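Local coordinates for protein alkaline phosphatase PHOX (Pseudomonas fluorescens, PDB 3ZWU) that hydrolyses phosphate monoesters as an alkaline phosphatase, probably at a site built from an oxygen-bridged pair of irons together with three calcium ions, at residues Gly290-Gly295 with Met383-Trp388; Asn89-Tyr94 with Gly548-Gly553; Leu489-Asp494 with Gln510-Asp515. One frame throughout, in Å; residues are numbered along the deposited sequence.

Contact 1. Residues Gly290-Gly295 with Met383-Trp388. With CA (calcium ion), chain G; CA (calcium ion), chain F; FEO (mu-oxo-diiron), chain I; VO4 (vanadate ion), chain C.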
loop_
_atom_site.group_PDB
_atom_site.type_symbol
_atom_site.label_atom_id
_atom_site.label_comp_id
_atom_site.label_asym_id
_atom_site.label_seq_id
_atom_site.Cartn_x
_atom_site.Cartn_y
_atom_site.Cartn_z
ATOM N N GLY A 290 6.414 3.466 4.884
ATOM C CA GLY A 290 6.527 2.299 5.750
ATOM C C GLY A 290 7.110 1.120 4.977
ATOM O O GLY A 290 6.884 0.994 3.766
ATOM N N ASP A 291 7.881 0.270 5.672
ATOM C CA ASP A 291 8.451 -0.957 5.138
ATOM C C ASP A 291 7.674 -2.081 5.808
ATOM O O ASP A 291 7.899 -2.348 6.987
ATOM C CB ASP A 291 9.950 -1.049 5.477
ATOM C CG ASP A 291 10.652 -2.266 4.920
ATOM O OD1 ASP A 291 10.011 -3.039 4.166
ATOM O OD2 ASP A 291 11.853 -2.446 5.214
ATOM N N ASP A 292 6.731 -2.710 5.093
ATOM C CA ASP A 292 5.903 -3.731 5.716
ATOM C C ASP A 292 6.557 -5.090 5.834
ATOM O O ASP A 292 6.472 -5.921 4.933
ATOM C CB ASP A 292 4.538 -3.876 5.035
ATOM C CG ASP A 292 3.629 -4.873 5.738
ATOM O OD1 ASP A 292 4.024 -5.398 6.801
ATOM O OD2 ASP A 292 2.560 -5.178 5.196
ATOM N N GLU A 293 7.122 -5.336 7.000
ATOM C CA GLU A 293 7.636 -6.633 7.386
ATOM C C GLU A 293 7.816 -6.587 8.897
ATOM O O GLU A 293 8.073 -5.511 9.444
ATOM C CB GLU A 293 8.929 -6.990 6.652
ATOM C CG GLU A 293 9.412 -8.397 6.942
ATOM C CD GLU A 293 10.487 -8.925 6.012
ATOM O OE1 GLU A 293 10.592 -8.439 4.862
ATOM O OE2 GLU A 293 11.218 -9.849 6.435
ATOM N N ARG A 294 7.620 -7.726 9.574
ATOM C CA ARG A 294 7.753 -7.782 11.030
ATOM C C ARG A 294 9.135 -7.279 11.438
ATOM O O ARG A 294 10.137 -7.790 10.941
ATOM C CB ARG A 294 7.575 -9.216 11.550
ATOM C CG ARG A 294 6.148 -9.761 11.458
ATOM C CD ARG A 294 6.038 -11.157 12.059
ATOM N NE ARG A 294 7.015 -12.094 11.492
ATOM C CZ ARG A 294 6.827 -12.890 10.439
ATOM N NH1 ARG A 294 5.663 -12.897 9.795
ATOM N NH2 ARG A 294 7.802 -13.690 10.023
ATOM N N GLY A 295 9.191 -6.269 12.309
ATOM C CA GLY A 295 10.456 -5.736 12.797
ATOM C C GLY A 295 11.201 -4.803 11.851
ATOM O O GLY A 295 12.387 -4.556 12.080
ATOM N N MET A 383 9.709 -2.091 14.008
ATOM C CA MET A 383 8.281 -1.839 14.192
ATOM C C MET A 383 7.383 -3.012 13.872
ATOM O O MET A 383 7.764 -3.938 13.151
ATOM C CB MET A 383 7.845 -0.660 13.306
ATOM C CG MET A 383 8.679 0.583 13.467
ATOM S SD MET A 383 8.660 1.267 15.141
ATOM C CE MET A 383 7.006 1.930 15.192
ATOM N N ASP A 384 6.143 -2.927 14.380
ATOM C CA ASP A 384 5.126 -3.944 14.153
ATOM C C ASP A 384 4.442 -3.763 12.806
ATOM O O ASP A 384 3.282 -3.358 12.739
ATOM C CB ASP A 384 4.071 -3.934 15.272
ATOM C CG ASP A 384 4.533 -4.416 16.625
ATOM O OD1 ASP A 384 5.666 -4.930 16.715
ATOM O OD2 ASP A 384 3.733 -4.335 17.582
ATOM N N ARG A 385 5.154 -4.094 11.727
ATOM C CA ARG A 385 4.625 -4.054 10.365
ATOM C C ARG A 385 3.980 -2.724 9.962
ATOM O O ARG A 385 2.748 -2.625 9.878
ATOM C CB ARG A 385 3.633 -5.189 10.165
ATOM C CG ARG A 385 4.260 -6.564 10.212
ATOM C CD ARG A 385 3.255 -7.615 9.811
ATOM N NE ARG A 385 2.794 -7.402 8.438
ATOM C CZ ARG A 385 1.712 -7.952 7.895
ATOM N NH1 ARG A 385 0.950 -8.783 8.602
ATOM N NH2 ARG A 385 1.379 -7.675 6.639
ATOM N N PRO A 386 4.798 -1.713 9.667
ATOM C CA PRO A 386 4.260 -0.451 9.198
ATOM C C PRO A 386 3.556 -0.649 7.863
ATOM O O PRO A 386 4.154 -1.204 6.940
ATOM C CB PRO A 386 5.492 0.448 9.038
ATOM C CG PRO A 386 6.541 -0.170 9.847
ATOM C CD PRO A 386 6.245 -1.631 9.925
ATOM N N GLU A 387 2.289 -0.238 7.769
ATOM C CA GLU A 387 1.575 -0.301 6.508
ATOM C C GLU A 387 1.313 1.138 6.060
ATOM O O GLU A 387 2.295 1.856 5.862
ATOM C CB GLU A 387 0.373 -1.264 6.553
ATOM C CG GLU A 387 0.815 -2.718 6.606
ATOM C CD GLU A 387 -0.197 -3.744 6.132
ATOM O OE1 GLU A 387 -1.098 -4.083 6.926
ATOM O OE2 GLU A 387 -0.099 -4.214 4.975
ATOM N N TRP A 388 0.070 1.591 5.885
ATOM C CA TRP A 388 -0.157 2.909 5.312
ATOM C C TRP A 388 0.113 4.041 6.261
ATOM O O TRP A 388 -0.151 3.931 7.455
ATOM C CB TRP A 388 -1.581 3.071 4.787
ATOM C CG TRP A 388 -1.959 2.193 3.640
ATOM C CD1 TRP A 388 -1.766 0.844 3.533
ATOM C CD2 TRP A 388 -2.852 2.552 2.589
ATOM N NE1 TRP A 388 -2.455 0.351 2.453
ATOM C CE2 TRP A 388 -3.141 1.377 1.862
ATOM C CE3 TRP A 388 -3.475 3.749 2.214
ATOM C CZ2 TRP A 388 -3.997 1.374 0.767
ATOM C CZ3 TRP A 388 -4.339 3.740 1.138
ATOM C CH2 TRP A 388 -4.584 2.564 0.425
HETATM CA CA CA G . -1.859 -6.005 5.477
HETATM CA CA CA F . -1.832 -3.583 2.784
HETATM FE FE1 FEO I . 0.383 -5.075 0.323
HETATM FE FE2 FEO I . 1.519 -4.571 3.617
HETATM O O FEO I . 0.179 -4.681 2.252
HETATM V V VO4 C . -0.325 -6.940 2.625
HETATM O O1 VO4 C . -0.783 -8.610 2.875
HETATM O O2 VO4 C . -1.846 -6.195 3.115
HETATM O O3 VO4 C . 0.103 -7.049 0.952
HETATM O O4 VO4 C . 0.946 -6.732 3.790
HETATM O O HOH W 1 3.755 3.265 4.058
HETATM O O HOH W 2 -1.089 -8.319 5.707
HETATM O O HOH W 3 -2.133 -1.993 0.813
HETATM O O HOH W 4 -4.196 -3.691 2.177
HETATM O O HOH W 5 -1.822 -4.845 0.376
HETATM O O HOH W 6 -2.745 -6.462 7.605
#
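Asp-292 and Arg-385 meet in a side-on salt bridge at the edge of the metal cluster, and the arginine is the chain to follow. Its CB lies 3.4 Å from Asp-292 OD1. Beyond it Arg-385 CG touches the backbone N of Arg-294. CD continues past the same carboxylate oxygen, and a bend at chi3 (62°) brings the edge of the guanidinium, NE and NH2, round to the Asp-292 carboxylate. Arg-385 NE then gives a nearly straight bond (167°) to Asp-292 OD1 at 2.9 Å, while Arg-385 NH2 reaches Asp-292 OD2 at 3.1 Å. Both oxygens use their syn lone pairs, and the carboxylate and guanidinium planes are only 13° apart. Arg-385 NH2 also lies 3.0 Å from vanadate O4. The same nitrogen donates to a water that binds calcium and donates in turn to the vanadate.

The bidentate grip fixes the rotation of the Asp-292 carboxylate, whose OD2 binds one iron at 2.0 Å. Glu-387 OE2 shares that iron, sits 2.8 Å from Asp-292 OD2 and also bridges to two calcium ions; the metals would offset the repulsion between these oxygens. Arg-385 is thus a second-shell residue for the iron and a neighbour of the vanadate, which occupies the place where a substrate phosphate would probably bind. Glu-194 and Glu-273 add further ligands to the same iron.

Away from the metals, Gly-295 N donates to Met-383 O, and the ring of Pro-386 packs on Gly-290 and Asp-291. The loop 290-295 joins strands 284-290 and 296-303, and Pro-386 and Met-383 lean on Ile-298 of the latter; strand 386-391 pairs with strand 398-402, where Pro-386 also touches Cys-400.

Contact 2. Residues Asn89-Tyr94 with Gly548-Gly553. With FEO (mu-oxo-diiron), chain I; VO4 (vanadate ion), chain C.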
loop_
_atom_site.group_PDB
_atom_site.type_symbol
_atom_site.label_atom_id
_atom_site.label_comp_id
_atom_site.label_asym_id
_atom_site.label_seq_id
_atom_site.Cartn_x
_atom_site.Cartn_y
_atom_site.Cartn_z
ATOM N N ASN A 89 -2.522 -2.937 -8.724
ATOM C CA ASN A 89 -2.913 -4.334 -8.849
ATOM C C ASN A 89 -1.765 -5.099 -8.221
ATOM O O ASN A 89 -0.680 -5.173 -8.793
ATOM C CB ASN A 89 -3.105 -4.685 -10.303
ATOM C CG ASN A 89 -4.227 -3.908 -10.931
ATOM O OD1 ASN A 89 -4.020 -3.156 -11.891
ATOM N ND2 ASN A 89 -5.445 -4.109 -10.448
ATOM N N GLU A 90 -1.973 -5.593 -7.002
ATOM C CA GLU A 90 -0.892 -6.149 -6.204
ATOM C C GLU A 90 -0.421 -7.535 -6.554
ATOM O O GLU A 90 0.780 -7.765 -6.632
ATOM C CB GLU A 90 -1.264 -6.074 -4.726
ATOM C CG GLU A 90 -0.069 -6.305 -3.820
ATOM C CD GLU A 90 -0.395 -6.290 -2.348
ATOM O OE1 GLU A 90 -1.412 -6.905 -1.952
ATOM O OE2 GLU A 90 0.396 -5.696 -1.582
ATOM N N TYR A 91 -1.327 -8.480 -6.657
ATOM C CA TYR A 91 -0.950 -9.857 -6.922
ATOM C C TYR A 91 -2.106 -10.587 -7.561
ATOM O O TYR A 91 -3.049 -9.932 -7.989
ATOM C CB TYR A 91 -0.390 -10.542 -5.652
ATOM C CG TYR A 91 -1.368 -10.786 -4.523
ATOM C CD1 TYR A 91 -1.802 -9.742 -3.718
ATOM C CD2 TYR A 91 -1.785 -12.073 -4.198
ATOM C CE1 TYR A 91 -2.666 -9.963 -2.649
ATOM C CE2 TYR A 91 -2.633 -12.308 -3.119
ATOM C CZ TYR A 91 -3.067 -11.250 -2.341
ATOM O OH TYR A 91 -3.881 -11.447 -1.250
ATOM N N THR A 92 -2.030 -11.907 -7.695
ATOM C CA THR A 92 -3.114 -12.655 -8.318
ATOM C C THR A 92 -3.416 -13.903 -7.521
ATOM O O THR A 92 -2.617 -14.340 -6.696
ATOM C CB THR A 92 -2.814 -12.929 -9.791
ATOM O OG1 THR A 92 -3.977 -13.516 -10.383
ATOM C CG2 THR A 92 -1.598 -13.834 -9.999
ATOM N N ASN A 93 -4.596 -14.456 -7.767
ATOM C CA ASN A 93 -5.109 -15.630 -7.087
ATOM C C ASN A 93 -5.084 -16.763 -8.091
ATOM O O ASN A 93 -5.943 -16.829 -8.967
ATOM C CB ASN A 93 -6.521 -15.338 -6.591
ATOM C CG ASN A 93 -6.620 -13.974 -5.954
ATOM O OD1 ASN A 93 -5.955 -13.698 -4.946
ATOM N ND2 ASN A 93 -7.359 -13.056 -6.566
ATOM N N TYR A 94 -4.069 -17.628 -8.007
ATOM C CA TYR A 94 -3.903 -18.722 -8.960
ATOM C C TYR A 94 -5.122 -19.632 -9.068
ATOM O O TYR A 94 -5.401 -20.120 -10.159
ATOM C CB TYR A 94 -2.647 -19.546 -8.645
ATOM C CG TYR A 94 -1.307 -18.852 -8.831
ATOM C CD1 TYR A 94 -1.178 -17.741 -9.665
ATOM C CD2 TYR A 94 -0.150 -19.373 -8.261
ATOM C CE1 TYR A 94 0.058 -17.146 -9.889
ATOM C CE2 TYR A 94 1.088 -18.768 -8.460
ATOM C CZ TYR A 94 1.189 -17.667 -9.290
ATOM O OH TYR A 94 2.405 -17.077 -9.525
ATOM N N GLY A 548 -11.533 -0.304 -2.367
ATOM C CA GLY A 548 -11.244 -1.577 -3.010
ATOM C C GLY A 548 -11.607 -2.770 -2.143
ATOM O O GLY A 548 -11.459 -2.729 -0.920
ATOM N N ILE A 549 -12.115 -3.819 -2.793
ATOM C CA ILE A 549 -12.425 -5.109 -2.201
ATOM C C ILE A 549 -11.447 -6.037 -2.895
ATOM O O ILE A 549 -11.606 -6.318 -4.083
ATOM C CB ILE A 549 -13.893 -5.498 -2.461
ATOM C CG1 ILE A 549 -14.853 -4.477 -1.817
ATOM C CG2 ILE A 549 -14.179 -6.923 -1.983
ATOM C CD1 ILE A 549 -14.705 -4.244 -0.318
ATOM N N GLN A 550 -10.393 -6.434 -2.185
ATOM C CA GLN A 550 -9.313 -7.233 -2.747
ATOM C C GLN A 550 -9.461 -8.693 -2.388
ATOM O O GLN A 550 -9.799 -9.015 -1.250
ATOM C CB GLN A 550 -7.980 -6.701 -2.223
ATOM C CG GLN A 550 -6.765 -7.224 -2.963
ATOM C CD GLN A 550 -5.475 -6.911 -2.244
ATOM O OE1 GLN A 550 -5.318 -7.225 -1.069
ATOM N NE2 GLN A 550 -4.499 -6.324 -2.928
ATOM N N HIS A 551 -9.169 -9.573 -3.356
ATOM C CA HIS A 551 -9.219 -11.027 -3.234
ATOM C C HIS A 551 -10.459 -11.591 -2.542
ATOM O O HIS A 551 -10.326 -12.462 -1.682
ATOM C CB HIS A 551 -7.914 -11.593 -2.628
ATOM C CG HIS A 551 -7.592 -11.122 -1.244
ATOM N ND1 HIS A 551 -8.325 -11.530 -0.146
ATOM C CD2 HIS A 551 -6.615 -10.289 -0.825
ATOM C CE1 HIS A 551 -7.776 -10.940 0.899
ATOM N NE2 HIS A 551 -6.719 -10.217 0.541
ATOM N N PRO A 552 -11.670 -11.154 -2.934
ATOM C CA PRO A 552 -12.844 -11.778 -2.322
ATOM C C PRO A 552 -12.798 -13.290 -2.586
ATOM O O PRO A 552 -12.423 -13.718 -3.679
ATOM C CB PRO A 552 -14.028 -11.097 -3.021
ATOM C CG PRO A 552 -13.470 -10.554 -4.293
ATOM C CD PRO A 552 -12.059 -10.180 -3.971
ATOM N N GLY A 553 -13.077 -14.096 -1.558
ATOM C CA GLY A 553 -13.039 -15.548 -1.684
ATOM C C GLY A 553 -11.634 -16.117 -1.820
ATOM O O GLY A 553 -11.466 -17.125 -2.505
HETATM FE FE1 FEO I . 0.383 -5.075 0.323
HETATM FE FE2 FEO I . 1.519 -4.571 3.617
HETATM O O FEO I . 0.179 -4.681 2.252
HETATM V V VO4 C . -0.325 -6.940 2.625
HETATM O O1 VO4 C . -0.783 -8.610 2.875
HETATM O O2 VO4 C . -1.846 -6.195 3.115
HETATM O O3 VO4 C . 0.103 -7.049 0.952
HETATM O O4 VO4 C . 0.946 -6.732 3.790
HETATM O O HOH W 7 -2.921 -7.386 0.218
HETATM O O HOH W 5 -1.822 -4.845 0.376
#
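Glu-90 reaches across to Gln-550 just where strand 82-89 has ended. Its CG stands anti to the backbone N (chi1 -166°), and the extended chain carries the carboxylate down to the diiron group, where OE2 binds one iron at 2.0 Å. The other oxygen, Glu-90 OE1, accepts a bond from Gln-550 NE2 at 3.3 Å; the donor approaches from above the carboxylate plane, 43° out of it, and the N-H...O angle is 147°. A water lies 2.7 Å from both Glu-90 OE1 and Gln-550 OE1 and bridges them, giving the amide a second, indirect link to the carboxylate. Gln-550 NE2 is also held by the backbone O of Asn-67, which helps set the orientation of this second-shell amide behind an iron ligand; Cys-179 and Glu-194 bind the same iron.

The contact sets the loop after strand 82-89 against the end of strand 544-550, which belongs to a different four-stranded sheet. In that sheet strand 30-37 pairs with strand 572-578 near the other end of the chain, consistent with the ring closure of a beta-propeller, the clan of PhoX.

Tyr-91 comes next. Its ring is steeply inclined to the Gln-550 amide, with Tyr-91 CE1 4.1 Å from Gln-550 NE2, and Tyr-91 OH lies 3.0 Å from His-551 CD2, a close approach to a ring carbon. The His-551 ring is fixed independently: NE2 bonds to Glu-532, a calcium ligand, and ND1 to the backbone O of Gly-530. Asn-93, immediately before helix 94-97, places OD1 3.7 Å from His-551 CB, its amide plane nearly perpendicular to the imidazole, while its ND2 is bonded to Asn-67.

Contact 3. Residues Leu489-Asp494 with Gln510-Asp515. With CA (calcium ion), chain G; CA (calcium ion), chain H; VO4 (vanadate ion), chain C.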
loop_
_atom_site.group_PDB
_atom_site.type_symbol
_atom_site.label_atom_id
_atom_site.label_comp_id
_atom_site.label_asym_id
_atom_site.label_seq_id
_atom_site.Cartn_x
_atom_site.Cartn_y
_atom_site.Cartn_z
ATOM N N LEU A 489 -10.705 10.435 9.501
ATOM C CA LEU A 489 -9.665 9.445 9.241
ATOM C C LEU A 489 -10.350 8.119 8.972
ATOM O O LEU A 489 -10.979 7.564 9.873
ATOM C CB LEU A 489 -8.717 9.322 10.436
ATOM C CG LEU A 489 -7.646 8.231 10.340
ATOM C CD1 LEU A 489 -6.748 8.436 9.125
ATOM C CD2 LEU A 489 -6.817 8.191 11.604
ATOM N N TRP A 490 -10.227 7.610 7.745
ATOM C CA TRP A 490 -10.837 6.351 7.345
ATOM C C TRP A 490 -9.816 5.240 7.550
ATOM O O TRP A 490 -8.669 5.402 7.147
ATOM C CB TRP A 490 -11.309 6.443 5.897
ATOM C CG TRP A 490 -12.347 7.508 5.697
ATOM C CD1 TRP A 490 -12.135 8.838 5.477
ATOM C CD2 TRP A 490 -13.762 7.343 5.803
ATOM N NE1 TRP A 490 -13.335 9.498 5.385
ATOM C CE2 TRP A 490 -14.352 8.598 5.546
ATOM C CE3 TRP A 490 -14.593 6.251 6.065
ATOM C CZ2 TRP A 490 -15.733 8.793 5.573
ATOM C CZ3 TRP A 490 -15.960 6.445 6.079
ATOM C CH2 TRP A 490 -16.519 7.701 5.826
ATOM N N ILE A 491 -10.212 4.155 8.238
ATOM C CA ILE A 491 -9.340 3.037 8.603
ATOM C C ILE A 491 -9.849 1.801 7.900
ATOM O O ILE A 491 -11.018 1.463 8.061
ATOM C CB ILE A 491 -9.354 2.830 10.142
ATOM C CG1 ILE A 491 -8.884 4.099 10.881
ATOM C CG2 ILE A 491 -8.496 1.620 10.549
ATOM C CD1 ILE A 491 -9.363 4.176 12.334
ATOM N N LEU A 492 -8.980 1.114 7.146
ATOM C CA LEU A 492 -9.345 -0.072 6.385
ATOM C C LEU A 492 -8.610 -1.265 6.984
ATOM O O LEU A 492 -7.444 -1.125 7.360
ATOM C CB LEU A 492 -8.933 0.132 4.929
ATOM C CG LEU A 492 -9.713 1.184 4.118
ATOM C CD1 LEU A 492 -9.437 2.610 4.589
ATOM C CD2 LEU A 492 -9.392 1.063 2.640
ATOM N N THR A 493 -9.272 -2.431 7.103
ATOM C CA THR A 493 -8.639 -3.586 7.735
ATOM C C THR A 493 -8.300 -4.731 6.792
ATOM O O THR A 493 -8.990 -4.977 5.797
ATOM C CB THR A 493 -9.456 -4.086 8.936
ATOM O OG1 THR A 493 -10.561 -4.891 8.509
ATOM C CG2 THR A 493 -9.937 -2.959 9.828
ATOM N N ASP A 494 -7.217 -5.436 7.138
ATOM C CA ASP A 494 -6.736 -6.621 6.454
ATOM C C ASP A 494 -6.319 -7.586 7.562
ATOM O O ASP A 494 -5.131 -7.829 7.792
ATOM C CB ASP A 494 -5.555 -6.291 5.535
ATOM C CG ASP A 494 -4.851 -7.524 5.002
ATOM O OD1 ASP A 494 -5.523 -8.572 4.849
ATOM O OD2 ASP A 494 -3.619 -7.458 4.774
ATOM N N GLN A 510 -13.231 -4.695 7.213
ATOM C CA GLN A 510 -14.099 -3.547 7.266
ATOM C C GLN A 510 -13.386 -2.244 7.101
ATOM O O GLN A 510 -12.161 -2.202 6.984
ATOM C CB GLN A 510 -14.778 -3.587 8.647
ATOM C CG GLN A 510 -13.769 -3.688 9.788
ATOM C CD GLN A 510 -14.386 -4.105 11.087
ATOM O OE1 GLN A 510 -14.693 -3.273 11.931
ATOM N NE2 GLN A 510 -14.524 -5.406 11.304
ATOM N N MET A 511 -14.175 -1.179 7.081
ATOM C CA MET A 511 -13.699 0.179 7.058
ATOM C C MET A 511 -14.388 0.912 8.189
ATOM O O MET A 511 -15.597 0.777 8.378
ATOM C CB MET A 511 -13.997 0.859 5.727
ATOM C CG MET A 511 -13.454 2.260 5.652
ATOM S SD MET A 511 -13.294 2.847 3.954
ATOM C CE MET A 511 -15.017 2.864 3.447
ATOM N N LEU A 512 -13.611 1.672 8.951
ATOM C CA LEU A 512 -14.100 2.467 10.066
ATOM C C LEU A 512 -13.749 3.913 9.815
ATOM O O LEU A 512 -12.943 4.216 8.936
ATOM C CB LEU A 512 -13.468 1.987 11.374
ATOM C CG LEU A 512 -13.633 0.492 11.654
ATOM C CD1 LEU A 512 -12.373 -0.285 11.300
ATOM C CD2 LEU A 512 -13.998 0.237 13.109
ATOM N N CYS A 513 -14.375 4.812 10.566
ATOM C CA CYS A 513 -14.132 6.237 10.452
ATOM C C CYS A 513 -13.821 6.772 11.826
ATOM O O CYS A 513 -14.534 6.448 12.774
ATOM C CB CYS A 513 -15.335 6.942 9.850
ATOM S SG CYS A 513 -15.004 8.650 9.375
ATOM N N ALA A 514 -12.782 7.600 11.941
ATOM C CA ALA A 514 -12.364 8.140 13.224
ATOM C C ALA A 514 -12.247 9.645 13.218
ATOM O O ALA A 514 -11.961 10.249 12.185
ATOM C CB ALA A 514 -11.029 7.534 13.623
ATOM N N ASP A 515 -12.444 10.246 14.400
ATOM C CA ASP A 515 -12.255 11.669 14.616
ATOM C C ASP A 515 -10.863 11.742 15.262
ATOM O O ASP A 515 -10.704 11.287 16.398
ATOM C CB ASP A 515 -13.342 12.234 15.546
ATOM C CG ASP A 515 -13.233 13.728 15.795
ATOM O OD1 ASP A 515 -12.111 14.274 15.674
ATOM O OD2 ASP A 515 -14.273 14.359 16.075
HETATM CA CA CA G . -1.859 -6.005 5.477
HETATM CA CA CA H . -3.116 -8.250 2.481
HETATM V V VO4 C . -0.325 -6.940 2.625
HETATM O O1 VO4 C . -0.783 -8.610 2.875
HETATM O O2 VO4 C . -1.846 -6.195 3.115
HETATM O O3 VO4 C . 0.103 -7.049 0.952
HETATM O O4 VO4 C . 0.946 -6.732 3.790
HETATM O O HOH W 6 -2.745 -6.462 7.605
HETATM O O HOH W 8 -3.714 -10.293 3.795
HETATM O O HOH W 2 -1.089 -8.319 5.707
HETATM O O HOH W 9 -2.922 -10.450 1.023
HETATM O O HOH W 7 -2.921 -7.386 0.218
#
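Cys-513 and Trp-490 face each other across a pair of antiparallel strands, with Cys-513 SG 3.7 Å from the centroid of the six-membered ring and almost exactly on its normal. The sulfur gets there because it is anti to the backbone N (chi1 -169°), which swings it over the indole face; CB follows over the same face as a CH-pi donor. Met-511 comes to the tryptophan differently, its CG at the ring edge and its SD oblique to the ring, while Met-511 SD also lies 3.9 Å from Leu-492 CD1, the two chains side by side. Ile-491, Leu-512, Leu-489 and Ala-514 form the other face, where Ile-491 CD1 rests 4.0 Å from Ala-514 CB.

Five backbone bonds hold these groups in register. Ile-491 and Leu-512 exchange two, the one from Leu-512 N to Ile-491 O being 2.7 Å, and Leu-489 and Ala-514 exchange two more. At the far end Thr-493 N bonds to Gln-510 O, and Thr-493 OG1 takes the N-H of Gln-510 at 3.0 Å while also bonding Asn-509.

Further out, Asp-484 holds Trp-490 NE1 and Phe-524 meets the indole edge-to-face; Leu-545 and Val-547 of strand 544-550 pack against the Trp-490, Leu-492 and Met-511 face. Asp-494 OD2 binds two calcium ions, at 2.4 Å and 2.5 Å, and lies 2.7 Å from vanadate O2. These are the two inner strands of a four-stranded antiparallel sheet, 478-483 to 521-526, consistent with a beta-propeller blade; here the residue just past the strand, Asp-494, is a ligand of the central metal site.

Overall arrangement
The three contacts surround one metal cluster, their centres 18 to 21 Å apart, and none touches another: the nearest atoms are about 5 to 7 Å apart. Contact 1 lies between the loop joining strands 284-290 and 296-303 and the start of strand 386-391; contact 3 pairs the inner strands of another sheet, and contact 2 sets the loop after strand 82-89 against the end of strand 544-550. Along the chain, contact 1 precedes contact 3, and both are nested within the loop closed by contact 2. All three reach the vanadate; contacts 1 and 2 share the diiron group and contacts 1 and 3 a calcium ion. The site is therefore assembled from distant parts of the sequence, as fits the centre of a propeller.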